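Local atomic coordinates of endoglucanase E-5 (Thermobifida fusca, PDB entry 2CKS), a protein that catalyses the endohydrolysis of beta-1,4-glucosidic linkages in cellulose, lichenin and cereal beta-D-glucans, the chain described being its family 5 catalytic domain. Residues Glu6-Val11 / Gly93-Val98; Tyr65-Gly70 / Pro108-Asp113; Glu188-Pro193 / Glu223-Phe228. All coordinates share one frame; numbering follows the deposited sequence.

Contact 1 of 3, residues Glu6-Val11 / Gly93-Val98; sequences ERYGKV and GLYVIV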
loop_
_atom_site.group_PDB
_atom_site.type_symbol
_atom_site.label_atom_id
_atom_site.label_comp_id
_atom_site.label_asym_id
_atom_site.label_seq_id
_atom_site.Cartn_x
_atom_site.Cartn_y
_atom_site.Cartn_z
ATOM N N GLU A 6 2.014 -16.645 -9.343
ATOM C CA GLU A 6 2.187 -17.580 -10.453
ATOM C C GLU A 6 1.343 -17.212 -11.655
ATOM O O GLU A 6 1.757 -17.435 -12.802
ATOM C CB GLU A 6 1.853 -18.987 -9.997
ATOM C CG GLU A 6 2.965 -19.553 -9.136
ATOM C CD GLU A 6 2.508 -20.626 -8.172
ATOM O OE1 GLU A 6 3.338 -20.993 -7.304
ATOM O OE2 GLU A 6 1.350 -21.103 -8.272
ATOM N N ARG A 7 0.167 -16.659 -11.395
ATOM C CA ARG A 7 -0.787 -16.365 -12.449
ATOM C C ARG A 7 -0.463 -15.085 -13.212
ATOM O O ARG A 7 -0.722 -15.006 -14.405
ATOM C CB ARG A 7 -2.204 -16.321 -11.887
ATOM C CG ARG A 7 -2.716 -17.710 -11.583
ATOM C CD ARG A 7 -4.156 -17.776 -11.124
ATOM N NE ARG A 7 -4.354 -17.083 -9.862
ATOM C CZ ARG A 7 -4.951 -15.901 -9.728
ATOM N NH1 ARG A 7 -5.411 -15.239 -10.781
ATOM N NH2 ARG A 7 -5.071 -15.369 -8.524
ATOM N N TYR A 8 0.123 -14.098 -12.542
ATOM C CA TYR A 8 0.407 -12.815 -13.187
ATOM C C TYR A 8 1.891 -12.568 -13.423
ATOM O O TYR A 8 2.258 -11.741 -14.258
ATOM C CB TYR A 8 -0.193 -11.671 -12.381
ATOM C CG TYR A 8 -1.668 -11.821 -12.100
ATOM C CD1 TYR A 8 -2.581 -12.035 -13.133
ATOM C CD2 TYR A 8 -2.156 -11.742 -10.795
ATOM C CE1 TYR A 8 -3.938 -12.162 -12.873
ATOM C CE2 TYR A 8 -3.507 -11.871 -10.530
ATOM C CZ TYR A 8 -4.390 -12.080 -11.566
ATOM O OH TYR A 8 -5.736 -12.204 -11.311
ATOM N N GLY A 9 2.753 -13.257 -12.681
ATOM C CA GLY A 9 4.183 -13.169 -12.902
ATOM C C GLY A 9 4.784 -11.813 -12.592
ATOM O O GLY A 9 4.402 -11.133 -11.642
ATOM N N LYS A 10 5.734 -11.419 -13.429
ATOM C CA LYS A 10 6.500 -10.204 -13.244
ATOM C C LYS A 10 5.677 -9.004 -13.697
ATOM O O LYS A 10 5.723 -8.594 -14.861
ATOM C CB LYS A 10 7.784 -10.315 -14.057
ATOM C CG LYS A 10 8.784 -9.216 -13.839
ATOM C CD LYS A 10 9.861 -9.318 -14.911
ATOM C CE LYS A 10 11.134 -8.669 -14.465
ATOM N NZ LYS A 10 12.306 -9.172 -15.223
ATOM N N VAL A 11 4.910 -8.442 -12.777
ATOM C CA VAL A 11 4.031 -7.346 -13.138
ATOM C C VAL A 11 4.872 -6.117 -13.510
ATOM O O VAL A 11 5.968 -5.916 -12.995
ATOM C CB VAL A 11 3.004 -7.032 -12.028
ATOM C CG1 VAL A 11 2.040 -8.215 -11.813
ATOM C CG2 VAL A 11 3.677 -6.641 -10.731
ATOM N N GLY A 93 2.573 -16.952 -2.002
ATOM C CA GLY A 93 2.122 -16.603 -3.334
ATOM C C GLY A 93 1.573 -15.210 -3.494
ATOM O O GLY A 93 0.826 -14.946 -4.441
ATOM N N LEU A 94 1.951 -14.318 -2.583
ATOM C CA LEU A 94 1.478 -12.935 -2.580
ATOM C C LEU A 94 2.482 -11.952 -3.155
ATOM O O LEU A 94 3.687 -12.076 -2.929
ATOM C CB LEU A 94 1.183 -12.485 -1.154
ATOM C CG LEU A 94 0.159 -13.292 -0.371
ATOM C CD1 LEU A 94 0.142 -12.817 1.084
ATOM C CD2 LEU A 94 -1.190 -13.160 -1.030
ATOM N N TYR A 95 1.971 -10.960 -3.871
ATOM C CA TYR A 95 2.736 -9.755 -4.145
ATOM C C TYR A 95 2.936 -9.016 -2.841
ATOM O O TYR A 95 2.151 -9.159 -1.904
ATOM C CB TYR A 95 2.035 -8.876 -5.185
ATOM C CG TYR A 95 2.062 -9.554 -6.527
ATOM C CD1 TYR A 95 1.029 -10.387 -6.938
ATOM C CD2 TYR A 95 3.152 -9.410 -7.364
ATOM C CE1 TYR A 95 1.082 -11.040 -8.155
ATOM C CE2 TYR A 95 3.213 -10.069 -8.571
ATOM C CZ TYR A 95 2.181 -10.867 -8.968
ATOM O OH TYR A 95 2.227 -11.543 -10.167
ATOM N N VAL A 96 4.013 -8.254 -2.767
ATOM C CA VAL A 96 4.346 -7.530 -1.553
ATOM C C VAL A 96 4.658 -6.095 -1.888
ATOM O O VAL A 96 5.443 -5.840 -2.802
ATOM C CB VAL A 96 5.578 -8.111 -0.871
ATOM C CG1 VAL A 96 5.850 -7.365 0.437
ATOM C CG2 VAL A 96 5.375 -9.560 -0.601
ATOM N N ILE A 97 4.049 -5.164 -1.162
ATOM C CA ILE A 97 4.454 -3.770 -1.219
ATOM C C ILE A 97 5.267 -3.464 0.020
ATOM O O ILE A 97 4.792 -3.657 1.134
ATOM C CB ILE A 97 3.245 -2.840 -1.260
ATOM C CG1 ILE A 97 2.386 -3.162 -2.475
ATOM C CG2 ILE A 97 3.708 -1.380 -1.247
ATOM C CD1 ILE A 97 1.097 -2.393 -2.535
ATOM N N VAL A 98 6.491 -2.985 -0.176
ATOM C CA VAL A 98 7.336 -2.557 0.925
ATOM C C VAL A 98 7.060 -1.081 1.143
ATOM O O VAL A 98 7.409 -0.249 0.302
ATOM C CB VAL A 98 8.808 -2.790 0.604
ATOM C CG1 VAL A 98 9.707 -2.296 1.742
ATOM C CG2 VAL A 98 9.041 -4.276 0.309
#

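Contact 2 of 3, residues Tyr65-Gly70 / Pro108-Asp113; sequences YIQEDG and PHYNLD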
loop_
_atom_site.group_PDB
_atom_site.type_symbol
_atom_site.label_atom_id
_atom_site.label_comp_id
_atom_site.label_asym_id
_atom_site.label_seq_id
_atom_site.Cartn_x
_atom_site.Cartn_y
_atom_site.Cartn_z
ATOM N N TYR A 65 6.415 2.022 9.802
ATOM C CA TYR A 65 6.599 3.386 10.266
ATOM C C TYR A 65 8.077 3.621 10.546
ATOM O O TYR A 65 8.815 2.695 10.867
ATOM C CB TYR A 65 5.833 3.639 11.553
ATOM C CG TYR A 65 4.344 3.843 11.441
ATOM C CD1 TYR A 65 3.504 2.810 11.056
ATOM C CD2 TYR A 65 3.773 5.064 11.771
ATOM C CE1 TYR A 65 2.137 2.979 10.996
ATOM C CE2 TYR A 65 2.398 5.248 11.709
ATOM C CZ TYR A 65 1.591 4.198 11.323
ATOM O OH TYR A 65 0.225 4.360 11.254
ATOM N N ILE A 66 8.500 4.870 10.402
ATOM C CA ILE A 66 9.894 5.246 10.618
ATOM C C ILE A 66 10.025 5.941 11.971
ATOM O O ILE A 66 10.836 5.543 12.800
ATOM C CB ILE A 66 10.393 6.148 9.458
ATOM C CG1 ILE A 66 9.936 5.599 8.092
ATOM C CG2 ILE A 66 11.915 6.299 9.537
ATOM C CD1 ILE A 66 10.344 4.191 7.802
ATOM N N GLN A 67 9.202 6.959 12.176
ATOM C CA GLN A 67 9.005 7.561 13.484
ATOM C C GLN A 67 7.930 6.754 14.230
ATOM O O GLN A 67 7.651 5.618 13.856
ATOM C CB GLN A 67 8.656 9.042 13.324
ATOM C CG GLN A 67 9.879 9.901 12.996
ATOM C CD GLN A 67 10.441 9.676 11.596
ATOM O OE1 GLN A 67 9.712 9.767 10.607
ATOM N NE2 GLN A 67 11.737 9.395 11.514
ATOM N N GLU A 68 7.369 7.304 15.307
ATOM C CA GLU A 68 6.311 6.637 16.077
ATOM C C GLU A 68 6.740 5.237 16.536
ATOM O O GLU A 68 5.986 4.269 16.437
ATOM C CB GLU A 68 4.993 6.633 15.289
ATOM C CG GLU A 68 4.583 8.039 14.854
ATOM C CD GLU A 68 3.246 8.107 14.146
ATOM O OE1 GLU A 68 2.223 7.668 14.729
ATOM O OE2 GLU A 68 3.216 8.611 13.002
ATOM N N ASP A 69 7.969 5.163 17.046
ATOM C CA ASP A 69 8.563 3.940 17.601
ATOM C C ASP A 69 8.901 2.885 16.550
ATOM O O ASP A 69 9.105 1.714 16.878
ATOM C CB ASP A 69 7.671 3.347 18.702
ATOM C CG ASP A 69 7.494 4.296 19.872
ATOM O OD1 ASP A 69 6.343 4.481 20.317
ATOM O OD2 ASP A 69 8.453 4.894 20.402
ATOM N N GLY A 70 9.013 3.324 15.301
ATOM C CA GLY A 70 9.296 2.446 14.189
ATOM C C GLY A 70 10.775 2.319 13.876
ATOM O O GLY A 70 11.615 2.270 14.767
ATOM N N PRO A 108 8.957 13.907 3.056
ATOM C CA PRO A 108 9.715 12.660 2.874
ATOM C C PRO A 108 11.224 12.860 2.988
ATOM O O PRO A 108 11.931 11.952 3.384
ATOM C CB PRO A 108 9.338 12.196 1.460
ATOM C CG PRO A 108 8.137 12.946 1.086
ATOM C CD PRO A 108 8.115 14.221 1.888
ATOM N N HIS A 109 11.717 14.050 2.662
ATOM C CA HIS A 109 13.152 14.282 2.752
ATOM C C HIS A 109 13.708 14.131 4.180
ATOM O O HIS A 109 14.885 13.813 4.359
ATOM C CB HIS A 109 13.531 15.657 2.187
ATOM C CG HIS A 109 14.927 15.711 1.652
ATOM N ND1 HIS A 109 16.037 15.639 2.469
ATOM C CD2 HIS A 109 15.395 15.833 0.388
ATOM C CE1 HIS A 109 17.127 15.705 1.727
ATOM N NE2 HIS A 109 16.766 15.824 0.462
ATOM N N TYR A 110 12.868 14.340 5.192
ATOM C CA TYR A 110 13.264 14.101 6.582
ATOM C C TYR A 110 13.867 12.705 6.787
ATOM O O TYR A 110 14.744 12.514 7.637
ATOM C CB TYR A 110 12.054 14.290 7.498
ATOM C CG TYR A 110 12.381 14.249 8.961
ATOM C CD1 TYR A 110 12.743 15.404 9.638
ATOM C CD2 TYR A 110 12.334 13.055 9.671
ATOM C CE1 TYR A 110 13.046 15.373 10.981
ATOM C CE2 TYR A 110 12.643 13.012 11.022
ATOM C CZ TYR A 110 12.994 14.175 11.672
ATOM O OH TYR A 110 13.310 14.138 13.016
ATOM N N ASN A 111 13.387 11.732 6.012
ATOM C CA ASN A 111 13.810 10.345 6.137
ATOM C C ASN A 111 14.580 9.825 4.920
ATOM O O ASN A 111 14.735 8.619 4.762
ATOM C CB ASN A 111 12.578 9.474 6.389
ATOM C CG ASN A 111 12.062 9.617 7.794
ATOM O OD1 ASN A 111 12.794 9.368 8.748
ATOM N ND2 ASN A 111 10.822 10.068 7.939
ATOM N N LEU A 112 15.088 10.730 4.089
ATOM C CA LEU A 112 15.751 10.340 2.842
ATOM C C LEU A 112 17.006 9.497 3.060
ATOM O O LEU A 112 17.186 8.479 2.403
ATOM C CB LEU A 112 16.116 11.578 2.014
ATOM C CG LEU A 112 16.940 11.276 0.753
ATOM C CD1 LEU A 112 16.167 10.394 -0.199
ATOM C CD2 LEU A 112 17.361 12.560 0.069
ATOM N N ASP A 113 17.886 9.936 3.952
ATOM C CA ASP A 113 19.144 9.229 4.196
ATOM C C ASP A 113 18.871 7.797 4.663
ATOM O O ASP A 113 19.474 6.852 4.150
ATOM C CB ASP A 113 20.002 9.987 5.216
ATOM C CG ASP A 113 21.443 9.501 5.265
ATOM O OD1 ASP A 113 22.012 9.172 4.203
ATOM O OD2 ASP A 113 22.088 9.432 6.336
#

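Contact 3 of 3, residues Glu188-Pro193 / Glu223-Phe228; sequences EIAANP and ELFPVF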
loop_
_atom_site.group_PDB
_atom_site.type_symbol
_atom_site.label_atom_id
_atom_site.label_comp_id
_atom_site.label_asym_id
_atom_site.label_seq_id
_atom_site.Cartn_x
_atom_site.Cartn_y
_atom_site.Cartn_z
ATOM N N GLU A 188 -1.747 18.202 -11.518
ATOM C CA GLU A 188 -0.442 18.701 -11.103
ATOM C C GLU A 188 0.661 17.674 -11.356
ATOM O O GLU A 188 1.752 18.015 -11.797
ATOM C CB GLU A 188 -0.500 19.046 -9.625
ATOM C CG GLU A 188 0.769 19.603 -9.043
ATOM C CD GLU A 188 0.530 20.270 -7.709
ATOM O OE1 GLU A 188 -0.274 19.735 -6.898
ATOM O OE2 GLU A 188 1.149 21.328 -7.482
ATOM N N ILE A 189 0.358 16.409 -11.077
ATOM C CA ILE A 189 1.305 15.318 -11.313
ATOM C C ILE A 189 1.541 15.108 -12.804
ATOM O O ILE A 189 2.676 14.965 -13.254
ATOM C CB ILE A 189 0.780 14.006 -10.665
ATOM C CG1 ILE A 189 0.690 14.163 -9.146
ATOM C CG2 ILE A 189 1.661 12.805 -11.055
ATOM C CD1 ILE A 189 -0.248 13.143 -8.474
ATOM N N ALA A 190 0.463 15.082 -13.579
ATOM C CA ALA A 190 0.566 14.822 -15.013
ATOM C C ALA A 190 1.381 15.888 -15.725
ATOM O O ALA A 190 2.101 15.566 -16.677
ATOM C CB ALA A 190 -0.806 14.714 -15.624
ATOM N N ALA A 191 1.311 17.124 -15.226
ATOM C CA ALA A 191 2.050 18.253 -15.801
ATOM C C ALA A 191 3.535 18.240 -15.448
ATOM O O ALA A 191 4.333 18.876 -16.128
ATOM C CB ALA A 191 1.435 19.579 -15.355
ATOM N N ASN A 192 3.896 17.544 -14.369
ATOM C CA ASN A 192 5.274 17.475 -13.896
ATOM C C ASN A 192 5.554 16.084 -13.309
ATOM O O ASN A 192 5.767 15.941 -12.115
ATOM C CB ASN A 192 5.501 18.568 -12.838
ATOM C CG ASN A 192 6.957 18.740 -12.463
ATOM O OD1 ASN A 192 7.854 18.302 -13.182
ATOM N ND2 ASN A 192 7.196 19.400 -11.327
ATOM N N PRO A 193 5.533 15.052 -14.143
ATOM C CA PRO A 193 5.604 13.681 -13.633
ATOM C C PRO A 193 7.007 13.307 -13.165
ATOM O O PRO A 193 7.993 13.933 -13.573
ATOM C CB PRO A 193 5.177 12.844 -14.838
ATOM C CG PRO A 193 5.589 13.645 -16.003
ATOM C CD PRO A 193 5.424 15.088 -15.614
ATOM N N GLU A 223 -6.932 8.297 -15.816
ATOM C CA GLU A 223 -6.780 8.660 -17.238
ATOM C C GLU A 223 -5.340 9.018 -17.620
ATOM O O GLU A 223 -4.967 8.896 -18.782
ATOM C CB GLU A 223 -7.631 9.878 -17.611
ATOM C CG GLU A 223 -9.113 9.763 -17.343
ATOM C CD GLU A 223 -9.803 8.718 -18.196
ATOM O OE1 GLU A 223 -9.380 8.457 -19.352
ATOM O OE2 GLU A 223 -10.801 8.159 -17.703
ATOM N N LEU A 224 -4.556 9.491 -16.649
ATOM C CA LEU A 224 -3.275 10.166 -16.907
ATOM C C LEU A 224 -2.031 9.339 -16.576
ATOM O O LEU A 224 -0.990 9.514 -17.195
ATOM C CB LEU A 224 -3.207 11.469 -16.101
ATOM C CG LEU A 224 -4.409 12.421 -16.211
ATOM C CD1 LEU A 224 -4.407 13.464 -15.121
ATOM C CD2 LEU A 224 -4.426 13.075 -17.571
ATOM N N PHE A 225 -2.135 8.479 -15.572
ATOM C CA PHE A 225 -0.980 7.722 -15.081
ATOM C C PHE A 225 -1.464 6.553 -14.226
ATOM O O PHE A 225 -2.633 6.524 -13.847
ATOM C CB PHE A 225 -0.025 8.617 -14.282
ATOM C CG PHE A 225 -0.707 9.515 -13.286
ATOM C CD1 PHE A 225 -1.150 9.027 -12.066
ATOM C CD2 PHE A 225 -0.879 10.873 -13.562
ATOM C CE1 PHE A 225 -1.768 9.863 -11.144
ATOM C CE2 PHE A 225 -1.504 11.708 -12.652
ATOM C CZ PHE A 225 -1.938 11.207 -11.434
ATOM N N PRO A 226 -0.600 5.581 -13.936
ATOM C CA PRO A 226 -1.017 4.435 -13.122
ATOM C C PRO A 226 -1.173 4.818 -11.667
ATOM O O PRO A 226 -0.319 5.516 -11.125
ATOM C CB PRO A 226 0.130 3.430 -13.305
ATOM C CG PRO A 226 0.948 3.972 -14.438
ATOM C CD PRO A 226 0.810 5.457 -14.346
ATOM N N VAL A 227 -2.277 4.390 -11.070
ATOM C CA VAL A 227 -2.577 4.653 -9.672
ATOM C C VAL A 227 -2.697 3.320 -8.933
ATOM O O VAL A 227 -3.256 2.359 -9.462
ATOM C CB VAL A 227 -3.896 5.441 -9.517
ATOM C CG1 VAL A 227 -4.280 5.571 -8.056
ATOM C CG2 VAL A 227 -3.780 6.805 -10.154
ATOM N N PHE A 228 -2.151 3.259 -7.725
ATOM C CA PHE A 228 -2.414 2.151 -6.820
ATOM C C PHE A 228 -2.948 2.714 -5.515
ATOM O O PHE A 228 -2.363 3.627 -4.936
ATOM C CB PHE A 228 -1.151 1.327 -6.558
ATOM C CG PHE A 228 -1.450 -0.045 -6.018
ATOM C CD1 PHE A 228 -1.382 -1.167 -6.843
ATOM C CD2 PHE A 228 -1.829 -0.216 -4.695
ATOM C CE1 PHE A 228 -1.700 -2.427 -6.346
ATOM C CE2 PHE A 228 -2.146 -1.486 -4.200
ATOM C CZ PHE A 228 -2.073 -2.582 -5.032
#

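Contact 1 of 3, residues Glu6-Val11 / Gly93-Val98
The hydroxyl of Y95 reaches across to the backbone of G9, and this one tyrosine supplies more than half of the 181 Å² buried here. The backbones stay well apart, the closest CA atoms being those of V11 and Y95 at 9.4 Å, and the aromatic ring fills the gap. CG of Y95 lies anti to its own carbonyl carbon (chi1 -69°), which directs the phenol at the chain leaving helix 4-8. Its OH donates to G9 O over 2.7 Å, arriving in the carbonyl plane on a lone pair, with a C=O...donor angle of 127°; the acceptor in turn lies in the plane of the ring, at its edge. V11 comes from the opposite direction. Its CG1 lies 3.9 Å from Y95 CZ, and its CG2 reaches Y95 CE2 at 4.1 Å, with both methyls meeting the hydroxyl half of the ring. CB of Y8 approaches Y95 OH to 3.3 Å, while the phenol ring of Y8 turns an edge toward Y95 CE1. The contact lies at the N-terminal end of strand 95-101, the third of eight parallel strands in the TIM barrel, where helix 4-8 and the hairpin 12-14/17-19 sit. V96 and V98 face helix 75-90, whereas Y95 packs on I59 of the adjoining strand. A phenylalanine in place of Y95 would probably keep much of the packing on V11 but leave G9 O without its phenolic donor. G9 is the first residue beyond the helix and has a positive phi; here the chain turns away from helix 4-8. R7 NH1 makes a weak hydrogen bond of 3.1 Å to Y8 OH. Farther along, K10 forms a salt bridge with D165.

Contact 2 of 3, residues Tyr65-Gly70 / Pro108-Asp113
I66, just ahead of the type I' turn Q67-G70, and N111, at the N-cap position of helix 112-126, bring the two backbones closest, their CA atoms 7.8 Å apart. The side chain of N111 makes no capping bond and is spent across the contact instead. Its primary amide pairs with that of Q67 in a cyclic, doubly hydrogen-bonded arrangement: N111 ND2 donates to Q67 OE1 at 2.9 Å, and Q67 NE2 returns a bond to N111 OD1 at 3.0 Å. The second is nearly straight, at 166°. Both donors sit on carbonyl lone pairs, and the two amide planes are only 9° apart. A bend in the Q67 chain (chi2 70°) swings its amide into line with the asparagine. Outer partners fix which end of each amide is which, since Q67 NE2 also donates to E72 OE1 and N111 OD1 also accepts from R114 NH2. Beside the pair, I66 and N111 pass each other pointing opposite ways, and I66 CG2 lies 3.3 Å from N111 OD1. Y110 presents its ring edge, with CE2 3.8 Å from Q67 NE2. In the same turn D69 OD1 is a ligand of a bound zinc ion, while Y65 at the start meets the rings of W38 and H101. The amide pair thus joins the loops that follow the second and third barrel strands, at the C-terminal end of the TIM barrel where family 5 enzymes carry their active site; N111 lies about 11 Å, side chain to side chain, from E139, the probable proton donor.

Contact 3 of 3, residues Glu188-Pro193 / Glu223-Phe228
I189 lies crosswise to F225, the two side chains meeting at about a right angle, with its CG2 methyl over one face of the ring. This methyl makes the CH-pi contact: it stands 4.1 Å from the centroid of the F225 ring and 25° off the ring normal, displaced toward the rim near CE2. CG2 of I189 is anti to the backbone N, which carries it over the ring; the longer branch passes beyond the rim, CD1 lying 3.9 Å from F225 CZ. F225 holds CG between its backbone N and carbonyl carbon (chi1 46°), a crowded position that turns the ring toward helix 187-191. One residue further on, A190 points its small CB at L224, and its CB meets L224 CD1 at 3.8 Å; the same methyl approaches F225 CE2 at 4.3 Å. No hydrogen bond crosses, so the 163 Å² interface is held by apolar packing. Y201 of strand 199-206 meets the F225 ring edge-to-face and also touches I189, while W145 of helix 145-162 packs on I189. The short helix 187-191, which precedes the sixth barrel strand, is thereby laid against the link from helix 212-224 into strand 227-233, the seventh.

In the fold
The three contacts are spread over one eight-stranded barrel, their centres 23 to 26 Å apart. Contacts 1 and 3 lie near the starts of strands 95-101 and 227-233 and meet inside the barrel, where I97 CD1 packs on F228 CE2 at 3.8 Å. Contact 2 sits at the other end, among the loops beyond the strands; strand 95-101 runs from contact 1 toward it and leads on to helix 112-126, although their nearest atoms stay about 9 Å apart. Strand 227-233 likewise runs from contact 3 to E231, the probable nucleophile, which shares a bound zinc ion with E139. Contacts 2 and 3 do not touch, their nearest atoms being about 13 Å apart.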